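Local coordinates for extracellular solute-binding protein, family 7 (Colwellia psychrerythraea, PDB 4PET) that binds pyruvate and a calcium ion, probably as the periplasmic solute-binding component of a TRAP-type transport system, at residues 338-341 with 342-346; 346-349 with 350-354; 271-274 with 275-279; 307-310 with 311-315. All blocks are in the same frame, centred on the assembly; numbering follows the deposited sequence.

How the contacts relate
All four contacts are formed within single helices, between residues about one turn apart. Contacts 1 and 2 are consecutive turns of helix 323-353; they share Ser-346 and are partly buried, and both touch the second subunit. Contact 3, on helix 255-290, is the buried one. It also meets the second subunit, lies nearest the bound pyruvate, and joins a selenomethionine to a tyrosine ring, whereas Arg-340/Asn-344, Arg-348/Asp-352 and Gln-309/Glu-313 of the other contacts are polar or charged pairs. Contact 4, on helix 301-321, lies about 30 Å from contact 3 between centres and touches no other chain of the assembly; its polar outer side contrasts with an inner side packed on helix 177-185.

Contact 1 of 4, residues 338-341 with 342-346; sequences QIRA and WTNLS
Trp-342 opens the second half of this helical stretch by setting its indole CD1 4.4 Å from Ile-339 CD1, an apolar contact that meets the ring obliquely. With CG anti to the backbone N (chi1 168°), the rest of the indole swings away from the 338-341 turn. The hydroxyl OG of Ser-346 lies over the centre of one ring face and also turns to Trp-342 O, at a separation too short to be trusted. Thr-343 follows: its backbone N gives Ile-339 O a nearly straight bond of 3.0 Å (168° at the hydrogen), while OG1 is hydrogen-bonded to Glu-119 OE1. Asn-344 donates its backbone N to Arg-340 O at 2.8 Å, and its amide stands beside the aliphatic part of the arginine. There Asn-344 OD1 is 3.5 Å from Arg-340 CD and ND2 is 3.7 Å from Arg-340 CG, with the amide and guanidinium planes turned 61° apart. Arg-340, bent at its second and third torsions, offers methylene groups to the asparagine and sends its guanidinium to Glu-119 and to Gly-114 O. At Leu-345 the backbone N bonds to Ala-341 O at 3.0 Å, and the helix widens into a pi-type turn over 344-346. Because Arg-340 NH2 forms a salt bridge with Glu-119 OE2, two side chains of helix 323-353 are tied to one carboxylate.

Contact 2 of 4, residues 346-349 with 350-354; sequences SDRA and YLDNF
Arg-348 closes a pi-type widening near the C-terminal end of helix 323-353, its N probably bonded to Thr-343 O, and Asp-352 stands one turn on. Their side chains cross obliquely, the guanidinium and carboxylate planes 45° apart. Asp-352 OD2 lies 4.0 Å from Arg-348 NE but well out of the guanidinium plane, leaving an attraction of charges without a salt bridge. The arginine instead extends to Leu-351 O of the second subunit, which accepts from its NH2. Tyr-350 is turned the other way: CG is anti to its backbone N (chi1 178°), Asp-347 O lies near the plane of the ring at its edge, and the hydroxyl OH bonds to Gly-114 O of the second subunit. Leu-351 lies against the preceding turn through CG, 3.2 Å from Asp-347 O, and its backbone N is bonded to that same oxygen at 2.8 Å. The carboxylate of Asp-347 points elsewhere, its OD1 held by Asn-152 of the second subunit. Asp-347, Arg-348 and Tyr-350 thus make polar bonds to the second subunit, and Leu-351 and Phe-354 pack on it, while Asp-352 and Asn-353 lie on the exposed side. The last turn closes on Ala-349 O, which is gripped twice by one residue: Asn-353 N at 3.0 Å and Asn-353 ND2 at 2.6 Å approach it from opposite faces of the carbonyl plane.

Contact 3 of 4, residues 271-274 with 275-279; sequences DMYS and QSMHA
Met-277, like Met-272 a selenomethionine in this crystal, leans over the ring of Tyr-273 one helical turn earlier, the two side chains lying alongside and pointing the same way. Its CB rests 3.5 Å from Tyr-273 O, the oxygen that also accepts the backbone N of Met-277. The first torsion sets CG beside the backbone N (chi1 -77°) and so over one face of the phenol: CG stands 4.2 Å from the Tyr-273 ring centroid, 28° off the normal, a CH-pi contact in which CE1 is the nearest ring atom. Bends at the next two torsions carry the selenium on to the far end of the ring, where SE lies 4.0 Å from Tyr-273 OH. It is placed obliquely there, 5.0 Å from the Tyr-273 ring centroid, and the terminal CE leads away from the 271-274 turn. Both side chains pack on Ser-118 of the second subunit. Replacing Tyr-273 by an alanine would probably open a gap under Met-277 and leave its CG and selenium free to turn. On a neighbouring side of the helix, Met-272 CE is 3.9 Å from Ser-276 OG. That hydroxyl has both Met-272 O, at 2.9 Å, and Asn-149 O as possible acceptors for its one proton. Met-272 also packs on Ile-43, Phe-44 and Ala-47, its side chain about 8 Å from the bound pyruvate. The Tyr-273 and Met-277 pair is a Met-aromatic contact with i to i+4 spacing, set within helix 255-290 where it meets the second subunit.

Contact 4 of 4, residues 307-310 with 311-315; sequences IVQA and NDELL
Ile-307 takes part through its backbone: its O accepts the N-H of Asn-311 at 2.9 Å, while its side chain leads off toward Trp-234. Val-308 O receives Asp-312 N in an almost straight bond (172° at the hydrogen). Alongside it, Val-308 CG1 comes within 4.1 Å of Asp-312 OD2, the two side chains pointing the same way. These bonds are the i+4 to i pattern of an alpha-helix, here helix 301-321, whose inner side, with Ala-310, Asn-311 and Leu-314, packs against helix 177-185. Gln-309 lies on the outer side. Its chain is extended, with CG anti to the backbone N (chi1 177°), and crosses the side chain of Glu-313 at a slant: Gln-309 CG is 3.4 Å and NE2 3.6 Å from Glu-313 OE2, the amide and carboxylate planes 25° apart. The other oxygen, OE1, forms a salt bridge with Lys-185. With an alanine in place of Glu-313, Lys-185 would probably lose its charged mate and the amide of Gln-309 the group it rests beside. Ala-310 ends the segment with its CB against Lys-185 and its O bonded to Leu-314 N at 2.9 Å.

Contact 1 of 4, residues 338-341 with 342-346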
ATOM      1  N   GLN A 338      16.962  -5.680   1.297  1.00 25.41           N
ATOM      2  CA  GLN A 338      17.142  -4.445   0.555  1.00 32.16           C
ATOM      3  C   GLN A 338      16.071  -3.421   0.871  1.00 27.04           C
ATOM      4  O   GLN A 338      16.381  -2.266   1.191  1.00 27.35           O
ATOM      5  CB  GLN A 338      17.131  -4.727  -0.931  1.00 25.65           C
ATOM      6  CG  GLN A 338      17.091  -3.483  -1.784  1.00 28.54           C
ATOM      7  CD  GLN A 338      17.299  -3.805  -3.237  1.00 33.40           C
ATOM      8  OE1 GLN A 338      16.370  -3.737  -4.054  1.00 33.72           O
ATOM      9  NE2 GLN A 338      18.518  -4.180  -3.568  1.00 31.06           N
ATOM     10  N   ILE A 339      14.814  -3.857   0.808  1.00 28.45           N
ATOM     11  CA  ILE A 339      13.693  -2.939   1.018  1.00 27.41           C
ATOM     12  C   ILE A 339      13.510  -2.577   2.510  1.00 23.31           C
ATOM     13  O   ILE A 339      13.157  -1.446   2.820  1.00 25.46           O
ATOM     14  CB  ILE A 339      12.384  -3.507   0.400  1.00 21.10           C
ATOM     15  CG1 ILE A 339      11.333  -2.420   0.258  1.00 27.28           C
ATOM     16  CG2 ILE A 339      11.811  -4.708   1.227  1.00 20.14           C
ATOM     17  CD1 ILE A 339      11.686  -1.404  -0.749  1.00 33.02           C
ATOM     18  N   ARG A 340      13.808  -3.498   3.427  1.00 23.83           N
ATOM     19  CA  ARG A 340      13.623  -3.213   4.856  1.00 27.33           C
ATOM     20  C   ARG A 340      14.503  -2.058   5.277  1.00 31.49           C
ATOM     21  O   ARG A 340      14.157  -1.264   6.158  1.00 29.74           O
ATOM     22  CB  ARG A 340      13.972  -4.439   5.695  1.00 26.66           C
ATOM     23  CG  ARG A 340      13.990  -4.213   7.218  1.00 28.09           C
ATOM     24  CD  ARG A 340      12.632  -3.796   7.773  1.00 23.26           C
ATOM     25  NE  ARG A 340      11.559  -4.603   7.202  1.00 27.87           N
ATOM     26  CZ  ARG A 340      11.129  -5.752   7.717  1.00 25.03           C
ATOM     27  NH1 ARG A 340      11.664  -6.232   8.827  1.00 28.27           N
ATOM     28  NH2 ARG A 340      10.145  -6.421   7.130  1.00 21.22           N
ATOM     29  N   ALA A 341      15.665  -1.949   4.659  1.00 23.12           N
ATOM     30  CA  ALA A 341      16.546  -0.841   5.012  1.00 26.43           C
ATOM     31  C   ALA A 341      15.827   0.493   4.745  1.00 24.22           C
ATOM     32  O   ALA A 341      15.934   1.453   5.527  1.00 26.03           O
ATOM     33  CB  ALA A 341      17.862  -0.944   4.232  1.00 27.89           C
ATOM     34  N   TRP A 342      15.078   0.558   3.652  1.00 27.85           N
ATOM     35  CA  TRP A 342      14.360   1.779   3.297  1.00 27.72           C
ATOM     36  C   TRP A 342      13.154   2.012   4.205  1.00 26.47           C
ATOM     37  O   TRP A 342      12.841   3.144   4.585  1.00 23.66           O
ATOM     38  CB  TRP A 342      13.878   1.713   1.840  1.00 25.00           C
ATOM     39  CG  TRP A 342      12.876   2.803   1.501  1.00 24.59           C
ATOM     40  CD1 TRP A 342      11.607   2.632   1.028  1.00 28.39           C
ATOM     41  CD2 TRP A 342      13.060   4.219   1.655  1.00 24.41           C
ATOM     42  NE1 TRP A 342      11.000   3.848   0.863  1.00 27.09           N
ATOM     43  CE2 TRP A 342      11.864   4.841   1.249  1.00 29.56           C
ATOM     44  CE3 TRP A 342      14.126   5.019   2.081  1.00 24.16           C
ATOM     45  CZ2 TRP A 342      11.706   6.232   1.248  1.00 28.20           C
ATOM     46  CZ3 TRP A 342      13.968   6.395   2.085  1.00 26.46           C
ATOM     47  CH2 TRP A 342      12.769   6.990   1.682  1.00 23.37           C
ATOM     48  N   THR A 343      12.435   0.938   4.491  1.00 26.10           N
ATOM     49  CA  THR A 343      11.335   0.995   5.440  1.00 27.34           C
ATOM     50  C   THR A 343      11.801   1.537   6.785  1.00 30.02           C
ATOM     51  O   THR A 343      11.119   2.353   7.386  1.00 29.79           O
ATOM     52  CB  THR A 343      10.761  -0.420   5.643  1.00 24.92           C
ATOM     53  OG1 THR A 343      10.068  -0.821   4.451  1.00 25.00           O
ATOM     54  CG2 THR A 343       9.831  -0.470   6.861  1.00 25.14           C
ATOM     55  N   ASN A 344      12.956   1.057   7.249  1.00 24.49           N
ATOM     56  CA  ASN A 344      13.546   1.471   8.504  1.00 26.27           C
ATOM     57  C   ASN A 344      13.971   2.929   8.486  1.00 30.12           C
ATOM     58  O   ASN A 344      13.830   3.634   9.476  1.00 28.98           O
ATOM     59  CB  ASN A 344      14.803   0.630   8.820  1.00 33.97           C
ATOM     60  CG  ASN A 344      14.473  -0.767   9.353  1.00 33.65           C
ATOM     61  OD1 ASN A 344      13.355  -1.039   9.765  1.00 29.61           O
ATOM     62  ND2 ASN A 344      15.468  -1.640   9.367  1.00 35.47           N
ATOM     63  N   LEU A 345      14.537   3.371   7.373  1.00 31.03           N
ATOM     64  CA  LEU A 345      15.019   4.738   7.280  1.00 36.49           C
ATOM     65  C   LEU A 345      13.840   5.705   7.160  1.00 36.42           C
ATOM     66  O   LEU A 345      13.945   6.876   7.525  1.00 34.32           O
ATOM     67  CB  LEU A 345      15.933   4.890   6.063  1.00 33.80           C
ATOM     68  CG  LEU A 345      16.569   6.265   5.855  1.00 34.36           C
ATOM     69  CD1 LEU A 345      17.486   6.622   7.036  1.00 30.72           C
ATOM     70  CD2 LEU A 345      17.319   6.274   4.512  1.00 33.96           C
ATOM     71  N   SER A 346      12.722   5.207   6.648  1.00 31.96           N
ATOM     72  CA  SER A 346      11.622   6.079   6.251  1.00 30.84           C
ATOM     73  C   SER A 346      10.446   5.917   7.240  1.00 33.27           C
ATOM     74  O   SER A 346      10.432   6.561   8.283  1.00 37.11           O
ATOM     75  CB  SER A 346      11.218   5.808   4.784  1.00 27.21           C
ATOM     76  OG  SER A 346      10.793   4.432   4.587  1.00 24.71           O
TER

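Contact 2 of 4, residues 346-349 with 350-354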
ATOM      1  N   SER A 346      12.722   5.207   6.648  1.00 31.96           N
ATOM      2  CA  SER A 346      11.622   6.079   6.251  1.00 30.84           C
ATOM      3  C   SER A 346      10.446   5.917   7.240  1.00 33.27           C
ATOM      4  O   SER A 346      10.432   6.561   8.283  1.00 37.11           O
ATOM      5  CB  SER A 346      11.218   5.808   4.784  1.00 27.21           C
ATOM      6  OG  SER A 346      10.793   4.432   4.587  1.00 24.71           O
ATOM      7  N   ASP A 347       9.486   5.043   6.944  1.00 25.63           N
ATOM      8  CA  ASP A 347       8.301   4.905   7.804  1.00 28.25           C
ATOM      9  C   ASP A 347       8.616   4.534   9.266  1.00 32.01           C
ATOM     10  O   ASP A 347       8.026   5.081  10.182  1.00 29.07           O
ATOM     11  CB  ASP A 347       7.318   3.874   7.215  1.00 29.74           C
ATOM     12  CG  ASP A 347       6.381   4.479   6.149  1.00 30.25           C
ATOM     13  OD1 ASP A 347       6.442   5.703   5.926  1.00 30.64           O
ATOM     14  OD2 ASP A 347       5.555   3.734   5.558  1.00 22.79           O
ATOM     15  N   ARG A 348       9.515   3.596   9.507  1.00 25.96           N
ATOM     16  CA  ARG A 348       9.712   3.140  10.882  1.00 35.93           C
ATOM     17  C   ARG A 348      10.319   4.231  11.775  1.00 34.59           C
ATOM     18  O   ARG A 348       9.880   4.438  12.925  1.00 36.62           O
ATOM     19  CB  ARG A 348      10.600   1.906  10.878  1.00 42.13           C
ATOM     20  CG  ARG A 348      10.695   1.166  12.194  1.00 40.36           C
ATOM     21  CD  ARG A 348      12.122   0.749  12.348  1.00 44.53           C
ATOM     22  NE  ARG A 348      12.350  -0.429  13.153  1.00 54.57           N
ATOM     23  CZ  ARG A 348      13.571  -0.858  13.462  1.00 59.68           C
ATOM     24  NH1 ARG A 348      14.633  -0.173  13.043  1.00 60.84           N
ATOM     25  NH2 ARG A 348      13.737  -1.951  14.195  1.00 60.28           N
ATOM     26  N   ALA A 349      11.341   4.910  11.265  1.00 36.45           N
ATOM     27  CA  ALA A 349      11.949   6.039  11.969  1.00 41.96           C
ATOM     28  C   ALA A 349      10.863   7.046  12.350  1.00 40.15           C
ATOM     29  O   ALA A 349      10.809   7.569  13.493  1.00 34.14           O
ATOM     30  CB  ALA A 349      12.988   6.689  11.072  1.00 32.92           C
ATOM     31  N   TYR A 350       9.986   7.289  11.377  1.00 38.45           N
ATOM     32  CA  TYR A 350       8.897   8.247  11.517  1.00 38.24           C
ATOM     33  C   TYR A 350       7.863   7.771  12.570  1.00 32.49           C
ATOM     34  O   TYR A 350       7.532   8.502  13.468  1.00 36.43           O
ATOM     35  CB  TYR A 350       8.281   8.489  10.125  1.00 32.42           C
ATOM     36  CG  TYR A 350       7.106   9.423  10.119  1.00 28.91           C
ATOM     37  CD1 TYR A 350       7.283  10.810  10.099  1.00 33.80           C
ATOM     38  CD2 TYR A 350       5.825   8.931  10.147  1.00 28.75           C
ATOM     39  CE1 TYR A 350       6.197  11.662  10.088  1.00 30.52           C
ATOM     40  CE2 TYR A 350       4.744   9.765  10.162  1.00 28.65           C
ATOM     41  CZ  TYR A 350       4.932  11.132  10.122  1.00 29.55           C
ATOM     42  OH  TYR A 350       3.822  11.947  10.145  1.00 30.00           O
ATOM     43  N   LEU A 351       7.409   6.522  12.482  1.00 37.59           N
ATOM     44  CA  LEU A 351       6.451   5.984  13.450  1.00 34.10           C
ATOM     45  C   LEU A 351       7.020   5.826  14.870  1.00 44.46           C
ATOM     46  O   LEU A 351       6.290   6.012  15.864  1.00 37.07           O
ATOM     47  CB  LEU A 351       5.951   4.639  12.980  1.00 36.66           C
ATOM     48  CG  LEU A 351       5.249   4.621  11.630  1.00 32.99           C
ATOM     49  CD1 LEU A 351       5.076   3.199  11.183  1.00 30.20           C
ATOM     50  CD2 LEU A 351       3.931   5.301  11.723  1.00 30.17           C
ATOM     51  N   ASP A 352       8.305   5.462  14.964  1.00 33.00           N
ATOM     52  CA  ASP A 352       9.008   5.392  16.253  1.00 39.56           C
ATOM     53  C   ASP A 352       9.121   6.771  16.900  1.00 51.66           C
ATOM     54  O   ASP A 352       9.035   6.902  18.132  1.00 50.68           O
ATOM     55  CB  ASP A 352      10.417   4.791  16.090  1.00 41.12           C
ATOM     56  CG  ASP A 352      10.384   3.296  15.821  1.00 44.28           C
ATOM     57  OD1 ASP A 352       9.268   2.735  15.888  1.00 43.73           O
ATOM     58  OD2 ASP A 352      11.452   2.682  15.555  1.00 45.32           O
ATOM     59  N   ASN A 353       9.321   7.798  16.077  1.00 56.42           N
ATOM     60  CA  ASN A 353       9.630   9.126  16.612  1.00 50.92           C
ATOM     61  C   ASN A 353       8.454  10.086  16.828  1.00 59.47           C
ATOM     62  O   ASN A 353       8.552  10.997  17.661  1.00 65.27           O
ATOM     63  CB  ASN A 353      10.676   9.796  15.742  1.00 52.78           C
ATOM     64  CG  ASN A 353      12.072   9.280  16.024  1.00 59.24           C
ATOM     65  OD1 ASN A 353      12.647   9.582  17.062  1.00 66.43           O
ATOM     66  ND2 ASN A 353      12.626   8.506  15.100  1.00 63.62           N
ATOM     67  N   PHE A 354       7.354   9.909  16.098  1.00 64.59           N
ATOM     68  CA  PHE A 354       6.233  10.848  16.206  1.00 61.80           C
ATOM     69  C   PHE A 354       4.898  10.182  16.514  1.00 64.77           C
ATOM     70  O   PHE A 354       4.296   9.562  15.648  1.00 71.80           O
ATOM     71  CB  PHE A 354       6.150  11.683  14.928  1.00 61.63           C
ATOM     72  CG  PHE A 354       7.453  12.328  14.569  1.00 60.37           C
ATOM     73  CD1 PHE A 354       8.010  13.272  15.422  1.00 65.29           C
ATOM     74  CD2 PHE A 354       8.137  11.983  13.408  1.00 51.01           C
ATOM     75  CE1 PHE A 354       9.217  13.866  15.123  1.00 68.10           C
ATOM     76  CE2 PHE A 354       9.354  12.581  13.091  1.00 55.26           C
ATOM     77  CZ  PHE A 354       9.898  13.524  13.954  1.00 60.49           C
TER

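Contact 3 of 4, residues 271-274 with 275-279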
ATOM      1  N   ASP A 271      -7.197  -2.090  -3.225  1.00 15.43           N
ATOM      2  CA  ASP A 271      -8.242  -1.524  -2.376  1.00 18.06           C
ATOM      3  C   ASP A 271      -8.505  -2.396  -1.165  1.00 17.60           C
ATOM      4  O   ASP A 271      -8.839  -1.878  -0.109  1.00 17.34           O
ATOM      5  CB  ASP A 271      -9.558  -1.391  -3.113  1.00 21.31           C
ATOM      6  CG  ASP A 271      -9.667  -0.105  -3.918  1.00 36.51           C
ATOM      7  OD1 ASP A 271      -8.961   0.900  -3.638  1.00 42.03           O
ATOM      8  OD2 ASP A 271     -10.498  -0.101  -4.848  1.00 37.02           O
HETATM    9  N   MSE A 272      -8.387  -3.725  -1.290  1.00 18.90           N
HETATM   10  CA  MSE A 272      -8.636  -4.562  -0.108  1.00 16.60           C
HETATM   11  C   MSE A 272      -7.665  -4.288   1.058  1.00 18.94           C
HETATM   12  O   MSE A 272      -8.029  -4.464   2.223  1.00 20.27           O
HETATM   13  CB  MSE A 272      -8.669  -6.063  -0.431  1.00 17.50           C
HETATM   14  CG  MSE A 272      -9.527  -6.860   0.552  1.00 18.89           C
HETATM   15 SE   MSE A 272      -9.065  -8.745   0.624  0.90 16.23          SE
HETATM   16  CE  MSE A 272      -7.554  -8.621   1.742  1.00 15.78           C
ATOM     17  N   TYR A 273      -6.440  -3.866   0.747  1.00 17.39           N
ATOM     18  CA  TYR A 273      -5.487  -3.519   1.779  1.00 14.32           C
ATOM     19  C   TYR A 273      -5.919  -2.214   2.469  1.00 20.68           C
ATOM     20  O   TYR A 273      -5.808  -2.085   3.681  1.00 18.50           O
ATOM     21  CB  TYR A 273      -4.097  -3.352   1.176  1.00 16.88           C
ATOM     22  CG  TYR A 273      -3.055  -2.894   2.170  1.00 18.54           C
ATOM     23  CD1 TYR A 273      -2.995  -3.447   3.430  1.00 20.21           C
ATOM     24  CD2 TYR A 273      -2.118  -1.930   1.839  1.00 18.21           C
ATOM     25  CE1 TYR A 273      -2.054  -3.036   4.355  1.00 21.58           C
ATOM     26  CE2 TYR A 273      -1.149  -1.496   2.784  1.00 19.64           C
ATOM     27  CZ  TYR A 273      -1.120  -2.070   4.024  1.00 18.43           C
ATOM     28  OH  TYR A 273      -0.163  -1.672   4.953  1.00 19.55           O
ATOM     29  N   SER A 274      -6.357  -1.242   1.674  1.00 23.93           N
ATOM     30  CA  SER A 274      -6.917  -0.021   2.245  1.00 23.23           C
ATOM     31  C   SER A 274      -8.140  -0.336   3.101  1.00 17.29           C
ATOM     32  O   SER A 274      -8.277   0.247   4.155  1.00 18.98           O
ATOM     33  CB  SER A 274      -7.278   0.951   1.145  1.00 18.25           C
ATOM     34  OG  SER A 274      -6.112   1.208   0.382  1.00 21.59           O
ATOM     35  N   GLN A 275      -9.014  -1.245   2.662  1.00 16.61           N
ATOM     36  CA  GLN A 275     -10.172  -1.627   3.478  1.00 21.65           C
ATOM     37  C   GLN A 275      -9.749  -2.366   4.745  1.00 23.43           C
ATOM     38  O   GLN A 275     -10.317  -2.121   5.826  1.00 18.79           O
ATOM     39  CB  GLN A 275     -11.184  -2.497   2.707  1.00 17.37           C
ATOM     40  CG  GLN A 275     -12.569  -2.602   3.406  1.00 22.67           C
ATOM     41  CD  GLN A 275     -13.565  -3.515   2.693  1.00 26.37           C
ATOM     42  OE1 GLN A 275     -13.233  -4.190   1.724  1.00 22.16           O
ATOM     43  NE2 GLN A 275     -14.792  -3.554   3.193  1.00 23.82           N
ATOM     44  N   SER A 276      -8.785  -3.285   4.624  1.00 19.13           N
ATOM     45  CA  SER A 276      -8.281  -3.986   5.801  1.00 19.04           C
ATOM     46  C   SER A 276      -7.706  -2.975   6.794  1.00 15.14           C
ATOM     47  O   SER A 276      -7.894  -3.125   7.997  1.00 18.62           O
ATOM     48  CB  SER A 276      -7.189  -5.018   5.477  1.00 20.36           C
ATOM     49  OG  SER A 276      -7.687  -6.042   4.655  1.00 24.60           O
HETATM   50  N   MSE A 277      -6.986  -1.974   6.302  1.00 16.88           N
HETATM   51  CA  MSE A 277      -6.450  -0.941   7.202  1.00 18.08           C
HETATM   52  C   MSE A 277      -7.577  -0.180   7.864  1.00 22.23           C
HETATM   53  O   MSE A 277      -7.608  -0.007   9.101  1.00 22.69           O
HETATM   54  CB  MSE A 277      -5.566   0.034   6.441  1.00 20.91           C
HETATM   55  CG  MSE A 277      -4.233  -0.537   6.140  1.00 19.05           C
HETATM   56 SE   MSE A 277      -3.003  -0.533   7.587  0.86 18.70          SE
HETATM   57  CE  MSE A 277      -2.710   1.426   7.682  1.00 27.39           C
ATOM     58  N   HIS A 278      -8.538   0.218   7.049  1.00 20.73           N
ATOM     59  CA  HIS A 278      -9.659   1.011   7.533  1.00 23.22           C
ATOM     60  C   HIS A 278     -10.409   0.245   8.606  1.00 25.09           C
ATOM     61  O   HIS A 278     -10.671   0.752   9.720  1.00 20.45           O
ATOM     62  CB  HIS A 278     -10.600   1.379   6.376  1.00 19.63           C
ATOM     63  CG  HIS A 278     -11.881   2.018   6.827  1.00 23.25           C
ATOM     64  ND1 HIS A 278     -11.934   3.288   7.367  1.00 28.29           N
ATOM     65  CD2 HIS A 278     -13.162   1.574   6.793  1.00 26.63           C
ATOM     66  CE1 HIS A 278     -13.190   3.589   7.665  1.00 25.81           C
ATOM     67  NE2 HIS A 278     -13.955   2.567   7.318  1.00 26.90           N
ATOM     68  N   ALA A 279     -10.749  -0.990   8.287  1.00 23.00           N
ATOM     69  CA  ALA A 279     -11.582  -1.778   9.183  1.00 20.67           C
ATOM     70  C   ALA A 279     -10.859  -2.079  10.477  1.00 22.36           C
ATOM     71  O   ALA A 279     -11.472  -2.141  11.550  1.00 24.48           O
ATOM     72  CB  ALA A 279     -11.985  -3.066   8.502  1.00 19.24           C
TER

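Contact 4 of 4, residues 307-310 with 311-315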
ATOM      1  N   ILE A 307      11.074 -19.707  18.266  1.00 24.04           N
ATOM      2  CA  ILE A 307      10.325 -19.652  17.031  1.00 23.33           C
ATOM      3  C   ILE A 307      11.163 -19.067  15.877  1.00 25.22           C
ATOM      4  O   ILE A 307      11.072 -19.555  14.742  1.00 25.83           O
ATOM      5  CB  ILE A 307       9.021 -18.831  17.204  1.00 23.58           C
ATOM      6  CG1 ILE A 307       8.058 -19.534  18.166  1.00 23.11           C
ATOM      7  CG2 ILE A 307       8.315 -18.657  15.886  1.00 22.21           C
ATOM      8  CD1 ILE A 307       6.821 -18.694  18.453  1.00 29.56           C
ATOM      9  N   VAL A 308      11.959 -18.034  16.159  1.00 30.50           N
ATOM     10  CA  VAL A 308      12.824 -17.423  15.142  1.00 34.51           C
ATOM     11  C   VAL A 308      13.827 -18.468  14.638  1.00 30.53           C
ATOM     12  O   VAL A 308      14.072 -18.604  13.426  1.00 25.98           O
ATOM     13  CB  VAL A 308      13.612 -16.218  15.710  1.00 29.99           C
ATOM     14  CG1 VAL A 308      14.741 -15.822  14.776  1.00 31.20           C
ATOM     15  CG2 VAL A 308      12.696 -15.028  15.977  1.00 28.07           C
ATOM     16  N   GLN A 309      14.370 -19.221  15.587  1.00 30.21           N
ATOM     17  CA  GLN A 309      15.362 -20.245  15.291  1.00 26.65           C
ATOM     18  C   GLN A 309      14.753 -21.364  14.451  1.00 29.97           C
ATOM     19  O   GLN A 309      15.377 -21.845  13.519  1.00 28.75           O
ATOM     20  CB  GLN A 309      15.934 -20.799  16.602  1.00 26.19           C
ATOM     21  CG  GLN A 309      16.936 -21.929  16.422  1.00 36.79           C
ATOM     22  CD  GLN A 309      17.587 -22.382  17.712  1.00 50.32           C
ATOM     23  OE1 GLN A 309      18.668 -21.920  18.063  1.00 54.42           O
ATOM     24  NE2 GLN A 309      16.937 -23.298  18.421  1.00 57.62           N
ATOM     25  N   ALA A 310      13.545 -21.795  14.810  1.00 25.67           N
ATOM     26  CA  ALA A 310      12.893 -22.923  14.132  1.00 29.89           C
ATOM     27  C   ALA A 310      12.563 -22.469  12.728  1.00 27.88           C
ATOM     28  O   ALA A 310      12.768 -23.186  11.774  1.00 23.42           O
ATOM     29  CB  ALA A 310      11.625 -23.334  14.858  1.00 23.99           C
ATOM     30  N   ASN A 311      12.071 -21.245  12.607  1.00 24.91           N
ATOM     31  CA  ASN A 311      11.864 -20.679  11.290  1.00 22.65           C
ATOM     32  C   ASN A 311      13.155 -20.687  10.427  1.00 26.20           C
ATOM     33  O   ASN A 311      13.128 -21.176   9.316  1.00 30.57           O
ATOM     34  CB  ASN A 311      11.286 -19.271  11.435  1.00 22.40           C
ATOM     35  CG  ASN A 311      10.886 -18.656  10.110  1.00 23.35           C
ATOM     36  OD1 ASN A 311       9.911 -19.076   9.469  1.00 26.26           O
ATOM     37  ND2 ASN A 311      11.616 -17.617   9.708  1.00 31.30           N
ATOM     38  N   ASP A 312      14.258 -20.143  10.934  1.00 31.36           N
ATOM     39  CA  ASP A 312      15.556 -20.162  10.230  1.00 37.07           C
ATOM     40  C   ASP A 312      15.974 -21.605   9.868  1.00 35.57           C
ATOM     41  O   ASP A 312      16.445 -21.881   8.769  1.00 23.68           O
ATOM     42  CB  ASP A 312      16.694 -19.565  11.106  1.00 31.14           C
ATOM     43  CG  ASP A 312      16.642 -18.026  11.262  1.00 36.43           C
ATOM     44  OD1 ASP A 312      15.916 -17.323  10.524  1.00 40.46           O
ATOM     45  OD2 ASP A 312      17.372 -17.517  12.148  1.00 35.45           O
ATOM     46  N   GLU A 313      15.833 -22.519  10.815  1.00 34.75           N
ATOM     47  CA  GLU A 313      16.227 -23.898  10.590  1.00 34.77           C
ATOM     48  C   GLU A 313      15.418 -24.496   9.446  1.00 34.45           C
ATOM     49  O   GLU A 313      15.955 -25.213   8.587  1.00 31.86           O
ATOM     50  CB  GLU A 313      15.993 -24.726  11.833  1.00 40.11           C
ATOM     51  CG  GLU A 313      17.006 -24.569  12.947  1.00 50.67           C
ATOM     52  CD  GLU A 313      16.612 -25.403  14.165  1.00 54.52           C
ATOM     53  OE1 GLU A 313      15.783 -26.326  13.982  1.00 59.37           O
ATOM     54  OE2 GLU A 313      17.109 -25.137  15.287  1.00 51.56           O
ATOM     55  N   LEU A 314      14.122 -24.204   9.433  1.00 29.66           N
ATOM     56  CA  LEU A 314      13.217 -24.799   8.446  1.00 30.04           C
ATOM     57  C   LEU A 314      13.368 -24.166   7.071  1.00 28.78           C
ATOM     58  O   LEU A 314      13.189 -24.847   6.061  1.00 28.96           O
ATOM     59  CB  LEU A 314      11.765 -24.662   8.881  1.00 36.22           C
ATOM     60  CG  LEU A 314      11.116 -25.874   9.533  1.00 44.74           C
ATOM     61  CD1 LEU A 314       9.617 -25.624   9.698  1.00 36.85           C
ATOM     62  CD2 LEU A 314      11.367 -27.154   8.722  1.00 45.03           C
ATOM     63  N   LEU A 315      13.676 -22.870   7.031  1.00 23.84           N
ATOM     64  CA  LEU A 315      13.897 -22.207   5.754  1.00 25.69           C
ATOM     65  C   LEU A 315      15.114 -22.837   5.068  1.00 30.21           C
ATOM     66  O   LEU A 315      15.119 -23.083   3.872  1.00 27.93           O
ATOM     67  CB  LEU A 315      14.114 -20.704   5.952  1.00 24.30           C
ATOM     68  CG  LEU A 315      12.861 -19.907   6.329  1.00 32.88           C
ATOM     69  CD1 LEU A 315      13.210 -18.518   6.838  1.00 36.31           C
ATOM     70  CD2 LEU A 315      11.904 -19.817   5.135  1.00 28.80           C
TER